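PDB 6JIE: YaeO from Vibrio cholerae serotype O1, which inhibits Rho-dependent transcription termination by dissociating the Rho hexamer, and resembles the RNA chaperone Hfq in structure. Local coordinates for residues L57-L69 with P73-K81. Sequence-based numbering, arbitrary orientation.
With MG (magnesium ion), chain C.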
ATOM      1  N   LEU A  57      -9.141  12.078   5.548  1.00 14.36           N
ATOM      2  CA  LEU A  57      -8.578  12.638   6.775  1.00 15.94           C
ATOM      3  C   LEU A  57      -9.443  12.144   7.919  1.00 12.21           C
ATOM      4  O   LEU A  57     -10.561  12.640   8.115  1.00 13.99           O
ATOM      5  CB  LEU A  57      -8.539  14.163   6.755  1.00 16.34           C
ATOM      6  CG  LEU A  57      -7.655  14.801   5.693  1.00 18.39           C
ATOM      7  CD1 LEU A  57      -7.617  16.299   5.892  1.00 17.79           C
ATOM      8  CD2 LEU A  57      -6.258  14.202   5.740  1.00 21.28           C
ATOM      9  N   LEU A  58      -8.917  11.183   8.666  1.00 11.59           N
ATOM     10  CA  LEU A  58      -9.641  10.482   9.715  1.00 11.90           C
ATOM     11  C   LEU A  58      -9.139  10.945  11.067  1.00 13.40           C
ATOM     12  O   LEU A  58      -7.935  10.891  11.340  1.00 16.00           O
ATOM     13  CB  LEU A  58      -9.465   8.972   9.572  1.00 11.69           C
ATOM     14  CG  LEU A  58     -10.002   8.438   8.249  1.00 19.29           C
ATOM     15  CD1 LEU A  58      -9.515   7.008   7.987  1.00 13.35           C
ATOM     16  CD2 LEU A  58     -11.513   8.489   8.305  1.00 19.68           C
ATOM     17  N   GLU A  59     -10.064  11.372  11.917  1.00 15.80           N
ATOM     18  CA  GLU A  59      -9.701  11.963  13.196  1.00 14.07           C
ATOM     19  C   GLU A  59      -9.050  10.927  14.093  1.00 14.76           C
ATOM     20  O   GLU A  59      -9.644   9.881  14.381  1.00 14.25           O
ATOM     21  CB  GLU A  59     -10.941  12.524  13.875  1.00 14.77           C
ATOM     22  CG  GLU A  59     -11.570  13.703  13.182  1.00 16.61           C
ATOM     23  CD  GLU A  59     -12.929  14.002  13.769  1.00 26.28           C
ATOM     24  OE1 GLU A  59     -13.007  14.573  14.884  1.00 27.38           O
ATOM     25  OE2 GLU A  59     -13.921  13.622  13.126  1.00 29.04           O
ATOM     26  N   THR A  60      -7.847  11.234  14.578  1.00 20.53           N
ATOM     27  CA  THR A  60      -7.171  10.272  15.434  1.00 13.69           C
ATOM     28  C   THR A  60      -7.941  10.028  16.723  1.00 14.00           C
ATOM     29  O   THR A  60      -7.913   8.902  17.234  1.00 17.22           O
ATOM     30  CB  THR A  60      -5.734  10.718  15.721  1.00 16.08           C
ATOM     31  OG1 THR A  60      -5.725  11.947  16.455  1.00 20.70           O
ATOM     32  CG2 THR A  60      -4.952  10.871  14.412  1.00 18.61           C
ATOM     33  N   ASP A  61      -8.654  11.048  17.248  1.00 15.76           N
ATOM     34  CA  ASP A  61      -9.493  10.849  18.430  1.00 17.40           C
ATOM     35  C   ASP A  61     -10.625   9.869  18.176  1.00 26.15           C
ATOM     36  O   ASP A  61     -11.244   9.394  19.135  1.00 25.18           O
ATOM     37  CB  ASP A  61     -10.128  12.162  18.916  1.00 19.75           C
ATOM     38  CG  ASP A  61      -9.123  13.139  19.483  1.00 41.37           C
ATOM     39  OD1 ASP A  61      -9.383  14.361  19.384  1.00 48.29           O
ATOM     40  OD2 ASP A  61      -8.083  12.700  20.018  1.00 34.52           O
ATOM     41  N   GLN A  62     -10.948   9.595  16.916  1.00 18.69           N
ATOM     42  CA  GLN A  62     -12.031   8.688  16.571  1.00 18.48           C
ATOM     43  C   GLN A  62     -11.535   7.310  16.166  1.00 15.19           C
ATOM     44  O   GLN A  62     -12.339   6.475  15.751  1.00 14.83           O
ATOM     45  CB  GLN A  62     -12.885   9.293  15.460  1.00 18.97           C
ATOM     46  CG  GLN A  62     -13.622  10.535  15.914  1.00 19.80           C
ATOM     47  CD  GLN A  62     -14.574  10.231  17.052  1.00 25.86           C
ATOM     48  OE1 GLN A  62     -15.195   9.168  17.086  1.00 23.84           O
ATOM     49  NE2 GLN A  62     -14.673  11.148  18.005  1.00 27.41           N
ATOM     50  N   LEU A  63     -10.239   7.041  16.286  1.00 14.54           N
ATOM     51  CA  LEU A  63      -9.726   5.724  15.920  1.00 16.62           C
ATOM     52  C   LEU A  63     -10.011   4.726  17.033  1.00 21.73           C
ATOM     53  O   LEU A  63      -9.788   5.017  18.214  1.00 23.24           O
ATOM     54  CB  LEU A  63      -8.227   5.778  15.651  1.00 11.31           C
ATOM     55  CG  LEU A  63      -7.836   6.513  14.379  1.00 17.85           C
ATOM     56  CD1 LEU A  63      -6.348   6.766  14.426  1.00 16.27           C
ATOM     57  CD2 LEU A  63      -8.212   5.670  13.180  1.00 19.45           C
ATOM     58  N   SER A  64     -10.507   3.551  16.654  1.00 12.52           N
ATOM     59  CA  SER A  64     -10.636   2.431  17.577  1.00 13.66           C
ATOM     60  C   SER A  64      -9.459   1.470  17.483  1.00 14.54           C
ATOM     61  O   SER A  64      -8.975   0.984  18.508  1.00 17.88           O
ATOM     62  CB  SER A  64     -11.936   1.664  17.318  1.00 23.36           C
ATOM     63  OG  SER A  64     -12.069   0.578  18.223  1.00 27.15           O
ATOM     64  N   SER A  65      -8.979   1.188  16.276  1.00 13.34           N
ATOM     65  CA  SER A  65      -7.849   0.281  16.129  1.00 12.55           C
ATOM     66  C   SER A  65      -7.149   0.561  14.809  1.00 11.77           C
ATOM     67  O   SER A  65      -7.736   1.115  13.872  1.00 12.34           O
ATOM     68  CB  SER A  65      -8.290  -1.188  16.201  1.00 20.57           C
ATOM     69  OG  SER A  65      -9.187  -1.518  15.147  1.00 20.70           O
ATOM     70  N   MET A  66      -5.867   0.199  14.764  1.00 10.85           N
ATOM     71  CA  MET A  66      -5.069   0.227  13.542  1.00  8.86           C
ATOM     72  C   MET A  66      -4.431  -1.144  13.376  1.00  9.90           C
ATOM     73  O   MET A  66      -3.780  -1.642  14.302  1.00 15.61           O
ATOM     74  CB  MET A  66      -3.981   1.315  13.593  1.00 12.69           C
ATOM     75  CG  MET A  66      -2.971   1.221  12.458  1.00 12.64           C
ATOM     76  SD  MET A  66      -1.879   2.661  12.447  1.00 15.38           S
ATOM     77  CE  MET A  66      -0.957   2.341  13.951  1.00 13.52           C
ATOM     78  N   GLU A  67      -4.630  -1.758  12.213  1.00 10.03           N
ATOM     79  CA  GLU A  67      -4.147  -3.107  11.932  1.00 10.43           C
ATOM     80  C   GLU A  67      -3.161  -3.066  10.772  1.00 13.29           C
ATOM     81  O   GLU A  67      -3.446  -2.471   9.730  1.00 11.39           O
ATOM     82  CB  GLU A  67      -5.320  -4.040  11.603  1.00 11.47           C
ATOM     83  CG  GLU A  67      -4.922  -5.433  11.132  1.00 12.90           C
ATOM     84  CD  GLU A  67      -6.114  -6.336  10.929  1.00 18.17           C
ATOM     85  OE1 GLU A  67      -7.211  -5.971  11.373  1.00 21.14           O
ATOM     86  OE2 GLU A  67      -5.954  -7.423  10.350  1.00 32.10           O
ATOM     87  N   ALA A  68      -1.998  -3.692  10.955  1.00 10.87           N
ATOM     88  CA  ALA A  68      -1.035  -3.819   9.868  1.00 15.61           C
ATOM     89  C   ALA A  68      -1.571  -4.710   8.754  1.00 16.27           C
ATOM     90  O   ALA A  68      -2.099  -5.798   9.011  1.00 17.58           O
ATOM     91  CB  ALA A  68       0.274  -4.395  10.401  1.00 19.84           C
ATOM     92  N   LEU A  69      -1.423  -4.260   7.505  1.00 13.23           N
ATOM     93  CA  LEU A  69      -1.734  -5.090   6.349  1.00 10.37           C
ATOM     94  C   LEU A  69      -0.480  -5.644   5.677  1.00 11.46           C
ATOM     95  O   LEU A  69      -0.566  -6.210   4.582  1.00 19.50           O
ATOM     96  CB  LEU A  69      -2.573  -4.312   5.328  1.00 12.54           C
ATOM     97  CG  LEU A  69      -3.927  -3.834   5.856  1.00 15.00           C
ATOM     98  CD1 LEU A  69      -4.671  -3.036   4.797  1.00 15.16           C
ATOM     99  CD2 LEU A  69      -4.765  -5.014   6.353  1.00 15.80           C
ATOM    100  N   PRO A  73       7.928  -5.371  11.774  1.00 21.42           N
ATOM    101  CA  PRO A  73       8.191  -5.685  13.183  1.00 23.06           C
ATOM    102  C   PRO A  73       7.524  -4.753  14.179  1.00 19.78           C
ATOM    103  O   PRO A  73       7.747  -4.914  15.384  1.00 26.48           O
ATOM    104  CB  PRO A  73       9.716  -5.556  13.268  1.00 24.27           C
ATOM    105  CG  PRO A  73      10.010  -4.465  12.306  1.00 23.33           C
ATOM    106  CD  PRO A  73       9.100  -4.733  11.138  1.00 21.48           C
ATOM    107  N   HIS A  74       6.719  -3.794  13.733  1.00 18.15           N
ATOM    108  CA  HIS A  74       6.291  -2.730  14.630  1.00 17.21           C
ATOM    109  C   HIS A  74       4.971  -3.045  15.319  1.00 16.40           C
ATOM    110  O   HIS A  74       4.857  -2.866  16.534  1.00 21.69           O
ATOM    111  CB  HIS A  74       6.207  -1.417  13.863  1.00 15.07           C
ATOM    112  CG  HIS A  74       7.464  -1.101  13.124  1.00 18.10           C
ATOM    113  ND1 HIS A  74       8.624  -0.745  13.772  1.00 23.96           N
ATOM    114  CD2 HIS A  74       7.763  -1.152  11.806  1.00 16.30           C
ATOM    115  CE1 HIS A  74       9.582  -0.559  12.881  1.00 21.48           C
ATOM    116  NE2 HIS A  74       9.088  -0.803  11.682  1.00 16.87           N
ATOM    117  N   PHE A  75       3.976  -3.515  14.569  1.00 15.63           N
ATOM    118  CA  PHE A  75       2.699  -3.859  15.176  1.00 22.03           C
ATOM    119  C   PHE A  75       1.938  -4.820  14.275  1.00 13.66           C
ATOM    120  O   PHE A  75       2.167  -4.894  13.062  1.00 12.24           O
ATOM    121  CB  PHE A  75       1.842  -2.611  15.465  1.00 14.86           C
ATOM    122  CG  PHE A  75       1.568  -1.756  14.257  1.00 11.99           C
ATOM    123  CD1 PHE A  75       0.463  -2.003  13.451  1.00 11.74           C
ATOM    124  CD2 PHE A  75       2.395  -0.686  13.946  1.00 10.97           C
ATOM    125  CE1 PHE A  75       0.204  -1.207  12.350  1.00 13.37           C
ATOM    126  CE2 PHE A  75       2.148   0.110  12.851  1.00 12.37           C
ATOM    127  CZ  PHE A  75       1.041  -0.147  12.049  1.00 15.49           C
ATOM    128  N   SER A  76       1.017  -5.548  14.905  1.00 13.46           N
ATOM    129  CA  SER A  76      -0.050  -6.262  14.220  1.00 10.81           C
ATOM    130  C   SER A  76      -1.338  -5.454  14.358  1.00 11.27           C
ATOM    131  O   SER A  76      -1.705  -4.701  13.445  1.00 14.51           O
ATOM    132  CB  SER A  76      -0.217  -7.668  14.791  1.00 17.62           C
ATOM    133  OG  SER A  76       0.885  -8.483  14.428  1.00 24.50           O
ATOM    134  N   VAL A  77      -2.017  -5.572  15.504  1.00 16.48           N
ATOM    135  CA  VAL A  77      -3.211  -4.782  15.799  1.00 12.28           C
ATOM    136  C   VAL A  77      -2.948  -3.911  17.020  1.00 11.99           C
ATOM    137  O   VAL A  77      -2.526  -4.411  18.073  1.00 16.26           O
ATOM    138  CB  VAL A  77      -4.446  -5.670  16.032  1.00 14.14           C
ATOM    139  CG1 VAL A  77      -5.670  -4.796  16.264  1.00 14.98           C
ATOM    140  CG2 VAL A  77      -4.671  -6.582  14.846  1.00 17.67           C
ATOM    141  N   ILE A  78      -3.185  -2.611  16.864  1.00 12.20           N
ATOM    142  CA  ILE A  78      -3.095  -1.618  17.925  1.00 15.17           C
ATOM    143  C   ILE A  78      -4.513  -1.203  18.266  1.00 15.63           C
ATOM    144  O   ILE A  78      -5.287  -0.838  17.372  1.00 13.24           O
ATOM    145  CB  ILE A  78      -2.268  -0.393  17.490  1.00 15.90           C
ATOM    146  CG1 ILE A  78      -0.805  -0.779  17.224  1.00 24.76           C
ATOM    147  CG2 ILE A  78      -2.367   0.718  18.515  1.00 16.02           C
ATOM    148  CD1 ILE A  78      -0.062  -1.260  18.440  1.00 26.43           C
ATOM    149  N   HIS A  79      -4.864  -1.272  19.543  1.00 17.21           N
ATOM    150  CA  HIS A  79      -6.165  -0.823  20.018  1.00 18.30           C
ATOM    151  C   HIS A  79      -5.983   0.466  20.804  1.00 23.51           C
ATOM    152  O   HIS A  79      -5.165   0.525  21.729  1.00 25.44           O
ATOM    153  CB  HIS A  79      -6.839  -1.896  20.877  1.00 20.46           C
ATOM    154  CG  HIS A  79      -7.212  -3.131  20.112  1.00 21.39           C
ATOM    155  ND1 HIS A  79      -8.366  -3.221  19.362  1.00 22.63           N
ATOM    156  CD2 HIS A  79      -6.583  -4.323  19.979  1.00 23.70           C
ATOM    157  CE1 HIS A  79      -8.428  -4.414  18.797  1.00 24.35           C
ATOM    158  NE2 HIS A  79      -7.361  -5.102  19.158  1.00 22.23           N
ATOM    159  N   PHE A  80      -6.750   1.489  20.446  1.00 24.51           N
ATOM    160  CA  PHE A  80      -6.637   2.798  21.075  1.00 27.90           C
ATOM    161  C   PHE A  80      -7.668   2.975  22.181  1.00 36.02           C
ATOM    162  O   PHE A  80      -8.771   2.427  22.121  1.00 35.08           O
ATOM    163  CB  PHE A  80      -6.810   3.914  20.042  1.00 22.74           C
ATOM    164  CG  PHE A  80      -5.828   3.853  18.919  1.00 27.71           C
ATOM    165  CD1 PHE A  80      -4.530   4.302  19.092  1.00 26.59           C
ATOM    166  CD2 PHE A  80      -6.199   3.346  17.683  1.00 23.31           C
ATOM    167  CE1 PHE A  80      -3.624   4.247  18.059  1.00 27.32           C
ATOM    168  CE2 PHE A  80      -5.292   3.295  16.645  1.00 23.73           C
ATOM    169  CZ  PHE A  80      -4.000   3.747  16.841  1.00 19.23           C
ATOM    170  N   LYS A  81      -7.278   3.752  23.195  1.00 47.39           N
ATOM    171  CA  LYS A  81      -8.161   4.315  24.227  1.00 57.15           C
ATOM    172  C   LYS A  81      -9.471   3.564  24.472  1.00 60.53           C
ATOM    173  O   LYS A  81     -10.508   4.172  24.741  1.00 68.78           O
ATOM    174  CB  LYS A  81      -8.474   5.779  23.881  1.00 60.29           C
ATOM    175  CG  LYS A  81      -9.144   5.994  22.521  1.00 56.75           C
ATOM    176  CD  LYS A  81      -8.900   7.406  21.990  1.00 57.46           C
ATOM    177  CE  LYS A  81      -7.830   7.435  20.895  1.00 53.10           C
ATOM    178  NZ  LYS A  81      -8.357   7.082  19.532  1.00 28.24           N
TER
HETATM  179 MG    MG C 201     -11.323  15.365  19.005  1.00 32.73          MG
HETATM  180  O   HOH W   1     -11.141  15.022  16.772  1.00 24.62           O
HETATM  181  O   HOH W   2     -10.474  -1.859  19.281  1.00 33.78           O
HETATM  182  O   HOH W   3      -1.966  -7.331  11.205  1.00 12.73           O
HETATM  183  O   HOH W   4     -12.960  14.039  19.208  1.00 29.17           O
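M66 and I78 face each other where strands 63-68 and 77-79 pair as an antiparallel hairpin. The M66 backbone grips I78 twice, M66 N giving to I78 O at 2.9 Å and I78 N returning a nearly straight bond to M66 O at 2.8 Å. From there the M66 side chain runs between two phenylalanines. CB lies 3.9 Å from F80 CE2, and CG, anti to the backbone N (chi1 170°), comes within 4.0 Å of F75 CE1. SD stands obliquely to the F75 ring in a Met-aromatic contact; the bend at chi3 (69°) then carries CE over one face, 4.1 Å from the ring centroid, as a CH-pi contact. The F75 edge meets A68 N, which bonds to S76 O, and F75 CE1 lies 3.7 Å from A68 CB. Beyond the strand pairing at the C-terminal end, K81 bends back so that NZ donates to T60 O and, at 2.8 Å, to L63 O, in the carbonyl plane on a lone pair. This ties the last residue to the 3-10 turn 60-62, where D61 OD1 binds magnesium. Strand 77-79 is the outermost of its sheet within this chain; strand 63-68 pairs on its other side with antiparallel strand 19-24, with a classic beta bulge at S64 and S65 facing T23, and helix 9-15 meets M66 through Y9 and both L63 and F80 through I10.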